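Long-range contact in monomethylamine corrinoid protein 1 (Methanosarcina barkeri, PDB 3EZX), which carries methyl groups on a bound corrinoid cofactor between MtmB and MtbA during methanogenesis from methylamine: residues Ile13-Lys26 with Met66-Leu78. Sequence-based numbering, arbitrary orientation.
Sequences IVNQNVAGTPELCK and MSGKAMSNAMEVL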
loop_
_atom_site.group_PDB
_atom_site.type_symbol
_atom_site.label_atom_id
_atom_site.label_comp_id
_atom_site.label_asym_id
_atom_site.label_seq_id
_atom_site.Cartn_x
_atom_site.Cartn_y
_atom_site.Cartn_z
ATOM N N ILE A 13 -17.639 5.857 0.494
ATOM C CA ILE A 13 -16.728 5.623 -0.618
ATOM C C ILE A 13 -17.542 5.307 -1.876
ATOM O O ILE A 13 -17.323 5.895 -2.939
ATOM C CB ILE A 13 -15.777 4.443 -0.319
ATOM C CG1 ILE A 13 -14.926 4.756 0.910
ATOM C CG2 ILE A 13 -14.871 4.181 -1.511
ATOM C CD1 ILE A 13 -14.020 5.957 0.738
ATOM N N VAL A 14 -18.492 4.386 -1.743
ATOM C CA VAL A 14 -19.338 3.995 -2.862
ATOM C C VAL A 14 -20.077 5.189 -3.460
ATOM O O VAL A 14 -20.243 5.272 -4.675
ATOM C CB VAL A 14 -20.386 2.933 -2.439
ATOM C CG1 VAL A 14 -21.208 2.514 -3.646
ATOM C CG2 VAL A 14 -19.694 1.715 -1.824
ATOM N N ASN A 15 -20.511 6.118 -2.615
ATOM C CA ASN A 15 -21.247 7.287 -3.100
ATOM C C ASN A 15 -20.426 8.569 -3.252
ATOM O O ASN A 15 -20.969 9.671 -3.172
ATOM C CB ASN A 15 -22.447 7.557 -2.193
ATOM C CG ASN A 15 -23.357 6.357 -2.072
ATOM O OD1 ASN A 15 -23.655 5.690 -3.066
ATOM N ND2 ASN A 15 -23.810 6.075 -0.856
ATOM N N GLN A 16 -19.126 8.420 -3.476
ATOM C CA GLN A 16 -18.224 9.557 -3.658
ATOM C C GLN A 16 -18.457 10.718 -2.699
ATOM O O GLN A 16 -18.504 11.871 -3.120
ATOM C CB GLN A 16 -18.311 10.080 -5.098
ATOM C CG GLN A 16 -17.893 9.077 -6.164
ATOM C CD GLN A 16 -18.869 7.931 -6.305
ATOM O OE1 GLN A 16 -20.060 8.143 -6.536
ATOM N NE2 GLN A 16 -18.370 6.707 -6.172
ATOM N N ASN A 17 -18.598 10.417 -1.413
ATOM C CA ASN A 17 -18.808 11.459 -0.415
ATOM C C ASN A 17 -17.452 11.873 0.162
ATOM O O ASN A 17 -17.103 11.514 1.286
ATOM C CB ASN A 17 -19.728 10.951 0.701
ATOM C CG ASN A 17 -20.105 12.040 1.683
ATOM O OD1 ASN A 17 -19.606 13.163 1.606
ATOM N ND2 ASN A 17 -20.989 11.713 2.619
ATOM N N VAL A 18 -16.697 12.637 -0.622
ATOM C CA VAL A 18 -15.366 13.089 -0.231
ATOM C C VAL A 18 -15.334 13.878 1.073
ATOM O O VAL A 18 -14.537 13.587 1.960
ATOM C CB VAL A 18 -14.738 13.965 -1.326
ATOM C CG1 VAL A 18 -13.295 14.236 -0.995
ATOM C CG2 VAL A 18 -14.872 13.295 -2.675
ATOM N N ALA A 19 -16.190 14.885 1.182
ATOM C CA ALA A 19 -16.236 15.709 2.382
ATOM C C ALA A 19 -16.612 14.921 3.637
ATOM O O ALA A 19 -16.049 15.141 4.708
ATOM C CB ALA A 19 -17.220 16.847 2.182
ATOM N N GLY A 20 -17.556 13.998 3.494
ATOM C CA GLY A 20 -18.016 13.223 4.630
ATOM C C GLY A 20 -17.123 12.132 5.189
ATOM O O GLY A 20 -17.018 11.982 6.408
ATOM N N THR A 21 -16.485 11.365 4.315
ATOM C CA THR A 21 -15.625 10.279 4.749
ATOM C C THR A 21 -14.749 10.608 5.957
ATOM O O THR A 21 -14.617 9.795 6.877
ATOM C CB THR A 21 -14.737 9.801 3.597
ATOM O OG1 THR A 21 -15.568 9.297 2.546
ATOM C CG2 THR A 21 -13.803 8.699 4.059
ATOM N N PRO A 22 -14.141 11.802 5.978
ATOM C CA PRO A 22 -13.291 12.157 7.118
ATOM C C PRO A 22 -14.066 12.242 8.429
ATOM O O PRO A 22 -13.621 11.732 9.454
ATOM C CB PRO A 22 -12.691 13.494 6.687
ATOM C CG PRO A 22 -12.584 13.319 5.203
ATOM C CD PRO A 22 -13.957 12.769 4.887
ATOM N N GLU A 23 -15.234 12.872 8.383
ATOM C CA GLU A 23 -16.081 13.028 9.562
ATOM C C GLU A 23 -16.447 11.693 10.197
ATOM O O GLU A 23 -16.431 11.549 11.419
ATOM C CB GLU A 23 -17.355 13.783 9.180
ATOM C CG GLU A 23 -17.093 15.116 8.497
ATOM C CD GLU A 23 -16.057 15.949 9.230
ATOM O OE1 GLU A 23 -14.862 15.580 9.203
ATOM O OE2 GLU A 23 -16.438 16.970 9.838
ATOM N N LEU A 24 -16.777 10.724 9.350
ATOM C CA LEU A 24 -17.155 9.393 9.801
ATOM C C LEU A 24 -15.969 8.651 10.399
ATOM O O LEU A 24 -16.111 7.881 11.344
ATOM C CB LEU A 24 -17.727 8.601 8.631
ATOM C CG LEU A 24 -19.010 9.186 8.028
ATOM C CD1 LEU A 24 -19.393 8.436 6.758
ATOM C CD2 LEU A 24 -20.113 9.097 9.052
ATOM N N CYS A 25 -14.790 8.888 9.843
ATOM C CA CYS A 25 -13.591 8.247 10.349
ATOM C C CYS A 25 -13.367 8.724 11.772
ATOM O O CYS A 25 -12.913 7.970 12.629
ATOM C CB CYS A 25 -12.389 8.607 9.480
ATOM S SG CYS A 25 -12.205 7.584 8.019
ATOM N N LYS A 26 -13.699 9.985 12.021
ATOM C CA LYS A 26 -13.545 10.549 13.350
ATOM C C LYS A 26 -14.642 10.003 14.255
ATOM O O LYS A 26 -14.391 9.683 15.420
ATOM C CB LYS A 26 -13.624 12.075 13.300
ATOM C CG LYS A 26 -12.475 12.736 12.561
ATOM C CD LYS A 26 -12.656 14.245 12.488
ATOM C CE LYS A 26 -11.523 14.893 11.709
ATOM N NZ LYS A 26 -11.686 16.366 11.592
ATOM N N MET A 66 -13.357 10.643 -7.316
ATOM C CA MET A 66 -13.920 11.114 -6.065
ATOM C C MET A 66 -13.863 10.071 -4.959
ATOM O O MET A 66 -13.704 10.414 -3.787
ATOM C CB MET A 66 -15.345 11.600 -6.291
ATOM C CG MET A 66 -15.379 12.942 -6.998
ATOM S SD MET A 66 -17.020 13.601 -7.156
ATOM C CE MET A 66 -17.179 14.390 -5.584
ATOM N N SER A 67 -13.981 8.798 -5.323
ATOM C CA SER A 67 -13.899 7.741 -4.328
ATOM C C SER A 67 -12.444 7.637 -3.885
ATOM O O SER A 67 -12.154 7.326 -2.732
ATOM C CB SER A 67 -14.376 6.414 -4.913
ATOM O OG SER A 67 -15.787 6.398 -5.030
ATOM N N GLY A 68 -11.530 7.916 -4.808
ATOM C CA GLY A 68 -10.119 7.865 -4.482
ATOM C C GLY A 68 -9.769 8.986 -3.522
ATOM O O GLY A 68 -9.084 8.774 -2.519
ATOM N N LYS A 69 -10.249 10.185 -3.830
ATOM C CA LYS A 69 -9.989 11.336 -2.982
ATOM C C LYS A 69 -10.697 11.139 -1.646
ATOM O O LYS A 69 -10.214 11.579 -0.607
ATOM C CB LYS A 69 -10.472 12.618 -3.665
ATOM C CG LYS A 69 -10.303 13.878 -2.838
ATOM C CD LYS A 69 -8.841 14.204 -2.567
ATOM C CE LYS A 69 -8.717 15.460 -1.698
ATOM N NZ LYS A 69 -7.306 15.798 -1.339
ATOM N N ALA A 70 -11.840 10.464 -1.678
ATOM C CA ALA A 70 -12.599 10.203 -0.463
ATOM C C ALA A 70 -11.767 9.356 0.496
ATOM O O ALA A 70 -11.767 9.599 1.706
ATOM C CB ALA A 70 -13.889 9.486 -0.797
ATOM N N MET A 71 -11.055 8.364 -0.042
ATOM C CA MET A 71 -10.239 7.514 0.804
ATOM C C MET A 71 -8.919 8.165 1.205
ATOM O O MET A 71 -8.391 7.888 2.279
ATOM C CB MET A 71 -9.959 6.162 0.147
ATOM C CG MET A 71 -9.665 5.096 1.199
ATOM S SD MET A 71 -9.182 3.499 0.601
ATOM C CE MET A 71 -10.755 2.796 0.365
ATOM N N SER A 72 -8.381 9.029 0.356
ATOM C CA SER A 72 -7.133 9.707 0.684
ATOM C C SER A 72 -7.381 10.655 1.858
ATOM O O SER A 72 -6.547 10.791 2.753
ATOM C CB SER A 72 -6.622 10.487 -0.523
ATOM O OG SER A 72 -6.482 9.626 -1.636
ATOM N N ASN A 73 -8.536 11.309 1.850
ATOM C CA ASN A 73 -8.882 12.219 2.926
ATOM C C ASN A 73 -9.092 11.423 4.213
ATOM O O ASN A 73 -8.780 11.896 5.304
ATOM C CB ASN A 73 -10.151 13.007 2.582
ATOM C CG ASN A 73 -9.888 14.156 1.621
ATOM O OD1 ASN A 73 -10.804 14.896 1.257
ATOM N ND2 ASN A 73 -8.637 14.316 1.210
ATOM N N ALA A 74 -9.620 10.213 4.079
ATOM C CA ALA A 74 -9.860 9.356 5.232
ATOM C C ALA A 74 -8.526 8.949 5.848
ATOM O O ALA A 74 -8.388 8.858 7.070
ATOM C CB ALA A 74 -10.636 8.117 4.807
ATOM N N MET A 75 -7.543 8.716 4.987
ATOM C CA MET A 75 -6.213 8.307 5.417
ATOM C C MET A 75 -5.474 9.397 6.181
ATOM O O MET A 75 -4.638 9.103 7.034
ATOM C CB MET A 75 -5.402 7.854 4.206
ATOM C CG MET A 75 -5.884 6.537 3.619
ATOM S SD MET A 75 -5.444 5.132 4.659
ATOM C CE MET A 75 -6.692 5.223 5.890
ATOM N N GLU A 76 -5.789 10.652 5.883
ATOM C CA GLU A 76 -5.152 11.763 6.571
ATOM C C GLU A 76 -5.587 11.765 8.036
ATOM O O GLU A 76 -4.862 12.235 8.913
ATOM C CB GLU A 76 -5.531 13.091 5.911
ATOM C CG GLU A 76 -5.142 13.183 4.451
ATOM C CD GLU A 76 -5.335 14.577 3.893
ATOM O OE1 GLU A 76 -6.401 15.179 4.151
ATOM O OE2 GLU A 76 -4.426 15.070 3.192
ATOM N N VAL A 77 -6.771 11.226 8.301
ATOM C CA VAL A 77 -7.273 11.170 9.663
ATOM C C VAL A 77 -6.824 9.906 10.391
ATOM O O VAL A 77 -6.616 9.929 11.599
ATOM C CB VAL A 77 -8.812 11.237 9.699
ATOM C CG1 VAL A 77 -9.300 11.173 11.134
ATOM C CG2 VAL A 77 -9.296 12.523 9.043
ATOM N N LEU A 78 -6.663 8.809 9.656
ATOM C CA LEU A 78 -6.255 7.542 10.261
ATOM C C LEU A 78 -4.740 7.310 10.333
ATOM O O LEU A 78 -4.259 6.674 11.271
ATOM C CB LEU A 78 -6.910 6.369 9.518
ATOM C CG LEU A 78 -8.435 6.392 9.351
ATOM C CD1 LEU A 78 -8.861 5.195 8.536
ATOM C CD2 LEU A 78 -9.126 6.384 10.702
#
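I13 meets helix 61-82 in two ways. Its carbonyl O accepts a hydrogen bond from S67 OG at 2.6 Å, the donor tilted 27° from the carbonyl plane; Q16 N reaches the same oxygen from the opposite face. I13 CD1 rests on A70 CB and M71 CB. Q16, at positive phi, is the C-prime residue of the Schellman motif ending helix 3-14, defined by the bonds N17 N to A12 O and Q16 N to I13 O. Its chain, bent at chi2, crosses M66 at about a right angle, CB to CB 3.5 Å, and Q16 NE2 donates a nearly straight hydrogen bond, in its amide plane, to S67 OG at 2.8 Å. A leucine in place of Q16 would probably leave S67 OG without its amide donor and its hydroxyl less firmly fixed. N17 caps the next helix through OD1 to G20 N, and its O accepts from T21 OG1. V18 splits its branches: CG2 points at M66 O and CE, whereas CG1 is anti to the backbone N (chi1 -171°) and V18 crosses the K69 chain, CG1 to CG 3.5 Å. These contacts lie within the N-terminal helical bundle of the B12-binding module, where helix 61-82 also carries M71 to the bound corrinoid. Helix 20-26 crosses 66-78 at -34°, the segment axes 8.1 Å apart at closest approach. T21 CG2 packs on A74 CB, P22 CG on N73 CB (3.6 Å), and C25 SG on A74 CB (3.6 Å), while K26 lies across V77, CG to CG1 3.8 Å.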